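Local coordinates for protein CdiI (Burkholderia pseudomallei 1026a, PDB 4G6V) that binds the tRNase toxin of a contact-dependent growth inhibition system as its immunity protein, and so probably shields the cell from it, at residues A2-C7 with F61-L66. Numbering follows the deposited sequence.
Sequences AIDLFC and FFLVSL
F61 and F6 bring their rings together where strands 4-9 and 60-66 run antiparallel, the short axes at 163° to each other. The ring planes meet obliquely at 65°, with F6 CD1 near the plane of the F61 ring, at its edge. F62 follows in a hydrogen-bonded pair with C7: its N donates to C7 O and its O accepts from C7 N, both at 3.0 Å. With CG held between the backbone N and the carbonyl carbon (chi1 70°), the F62 ring lies against C7, whose CB stands over one face, 3.6 Å from the ring centroid. C7 SG reaches the same ring more obliquely, as a sulfur-aromatic contact. L63 sits in the non-hydrogen-bonded pair with F6 and makes a CH-pi contact, CD1 lying over one face of the F6 ring, 3.6 Å from its centroid. V64 pairs with L5 through two backbone bonds, V64 O taking L5 N at 2.8 Å, while V64 CG2 packs on C7 SG. S65 OG meets D4 OD1 in a hydrogen bond whose modelled length is too short to be trusted; the other carboxylate oxygen, OD2, forms a salt bridge with K121 of the toxin chain. L66 N donates to I3 O at 2.8 Å, nearly linear, as its side chain runs beside that of I3. This pair joins two inner strands of the antiparallel sheet: strand 35-42 flanks 61-66, and strand 91-95 flanks 2-7. Helix 75-84 packs on the face bearing L5, C7 and V64, whereas on the other face F6 packs on T117 and L63 on G125 of the toxin chain.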
loop_
_atom_site.group_PDB
_atom_site.type_symbol
_atom_site.label_atom_id
_atom_site.label_comp_id
_atom_site.label_asym_id
_atom_site.label_seq_id
_atom_site.Cartn_x
_atom_site.Cartn_y
_atom_site.Cartn_z
ATOM N N ALA B 2 4.708 -2.913 -2.582
ATOM C CA ALA B 2 3.558 -3.420 -1.837
ATOM C C ALA B 2 2.281 -2.744 -2.314
ATOM O O ALA B 2 2.207 -1.514 -2.403
ATOM C CB ALA B 2 3.747 -3.201 -0.342
ATOM N N ILE B 3 1.272 -3.544 -2.631
ATOM C CA ILE B 3 0.011 -2.967 -3.099
ATOM C C ILE B 3 -1.122 -3.110 -2.086
ATOM O O ILE B 3 -1.418 -4.205 -1.605
ATOM C CB ILE B 3 -0.387 -3.516 -4.478
ATOM C CG1 ILE B 3 0.494 -2.874 -5.551
ATOM C CG2 ILE B 3 -1.808 -3.211 -4.770
ATOM C CD1 ILE B 3 0.415 -3.566 -6.906
ATOM N N ASP B 4 -1.741 -1.984 -1.759
ATOM C CA ASP B 4 -2.766 -1.971 -0.730
ATOM C C ASP B 4 -4.039 -1.287 -1.218
ATOM O O ASP B 4 -3.998 -0.185 -1.760
ATOM C CB ASP B 4 -2.243 -1.281 0.541
ATOM C CG ASP B 4 -1.166 -2.096 1.243
ATOM O OD1 ASP B 4 -1.326 -3.335 1.321
ATOM O OD2 ASP B 4 -0.161 -1.509 1.708
ATOM N N LEU B 5 -5.167 -1.954 -1.015
ATOM C CA LEU B 5 -6.472 -1.349 -1.238
ATOM C C LEU B 5 -6.927 -0.647 0.046
ATOM O O LEU B 5 -7.084 -1.273 1.101
ATOM C CB LEU B 5 -7.478 -2.411 -1.711
ATOM C CG LEU B 5 -7.046 -3.163 -2.989
ATOM C CD1 LEU B 5 -8.033 -4.244 -3.409
ATOM C CD2 LEU B 5 -6.786 -2.208 -4.155
ATOM N N PHE B 6 -7.070 0.668 -0.050
ATOM C CA PHE B 6 -7.594 1.475 1.032
ATOM C C PHE B 6 -9.106 1.475 0.923
ATOM O O PHE B 6 -9.650 1.926 -0.068
ATOM C CB PHE B 6 -7.082 2.899 0.917
ATOM C CG PHE B 6 -5.753 3.094 1.529
ATOM C CD1 PHE B 6 -5.568 4.010 2.547
ATOM C CD2 PHE B 6 -4.675 2.333 1.119
ATOM C CE1 PHE B 6 -4.308 4.169 3.138
ATOM C CE2 PHE B 6 -3.410 2.494 1.701
ATOM C CZ PHE B 6 -3.234 3.407 2.710
ATOM N N CYS B 7 -9.787 0.972 1.937
ATOM C CA CYS B 7 -11.220 0.762 1.847
ATOM C C CYS B 7 -11.884 1.582 2.899
ATOM O O CYS B 7 -11.685 1.349 4.074
ATOM C CB CYS B 7 -11.550 -0.710 2.083
ATOM S SG CYS B 7 -10.779 -1.822 0.877
ATOM N N PHE B 61 -12.604 2.188 8.347
ATOM C CA PHE B 61 -11.593 2.029 7.324
ATOM C C PHE B 61 -10.893 0.688 7.549
ATOM O O PHE B 61 -10.707 0.244 8.688
ATOM C CB PHE B 61 -10.561 3.151 7.438
ATOM C CG PHE B 61 -9.319 2.890 6.667
ATOM C CD1 PHE B 61 -9.167 3.385 5.391
ATOM C CD2 PHE B 61 -8.302 2.117 7.204
ATOM C CE1 PHE B 61 -8.010 3.124 4.668
ATOM C CE2 PHE B 61 -7.143 1.854 6.486
ATOM C CZ PHE B 61 -6.990 2.355 5.222
ATOM N N PHE B 62 -10.518 0.023 6.475
ATOM C CA PHE B 62 -9.653 -1.128 6.639
ATOM C C PHE B 62 -8.800 -1.290 5.386
ATOM O O PHE B 62 -9.062 -0.667 4.348
ATOM C CB PHE B 62 -10.461 -2.392 6.923
ATOM C CG PHE B 62 -11.248 -2.858 5.753
ATOM C CD1 PHE B 62 -10.635 -3.595 4.742
ATOM C CD2 PHE B 62 -12.589 -2.543 5.633
ATOM C CE1 PHE B 62 -11.346 -4.014 3.618
ATOM C CE2 PHE B 62 -13.312 -2.955 4.505
ATOM C CZ PHE B 62 -12.680 -3.696 3.493
ATOM N N LEU B 63 -7.775 -2.122 5.489
ATOM C CA LEU B 63 -6.817 -2.270 4.416
ATOM C C LEU B 63 -6.847 -3.693 3.868
ATOM O O LEU B 63 -7.088 -4.652 4.607
ATOM C CB LEU B 63 -5.437 -1.908 4.940
ATOM C CG LEU B 63 -4.376 -1.414 3.962
ATOM C CD1 LEU B 63 -4.857 -0.148 3.282
ATOM C CD2 LEU B 63 -3.043 -1.173 4.694
ATOM N N VAL B 64 -6.641 -3.816 2.557
ATOM C CA VAL B 64 -6.470 -5.114 1.905
ATOM C C VAL B 64 -5.118 -5.137 1.182
ATOM O O VAL B 64 -4.900 -4.398 0.233
ATOM C CB VAL B 64 -7.600 -5.426 0.893
ATOM C CG1 VAL B 64 -7.455 -6.825 0.304
ATOM C CG2 VAL B 64 -8.936 -5.323 1.556
ATOM N N SER B 65 -4.207 -5.981 1.648
ATOM C CA SER B 65 -2.878 -6.063 1.067
ATOM C C SER B 65 -2.766 -7.191 0.075
ATOM O O SER B 65 -3.322 -8.272 0.284
ATOM C CB SER B 65 -1.843 -6.258 2.159
ATOM O OG SER B 65 -1.716 -5.063 2.916
ATOM N N LEU B 66 -2.051 -6.919 -1.011
ATOM C CA LEU B 66 -1.745 -7.931 -2.002
ATOM C C LEU B 66 -0.546 -8.718 -1.463
ATOM O O LEU B 66 0.603 -8.237 -1.453
ATOM C CB LEU B 66 -1.443 -7.291 -3.364
ATOM C CG LEU B 66 -0.992 -8.224 -4.498
ATOM C CD1 LEU B 66 -2.139 -9.123 -4.979
ATOM C CD2 LEU B 66 -0.349 -7.451 -5.677
#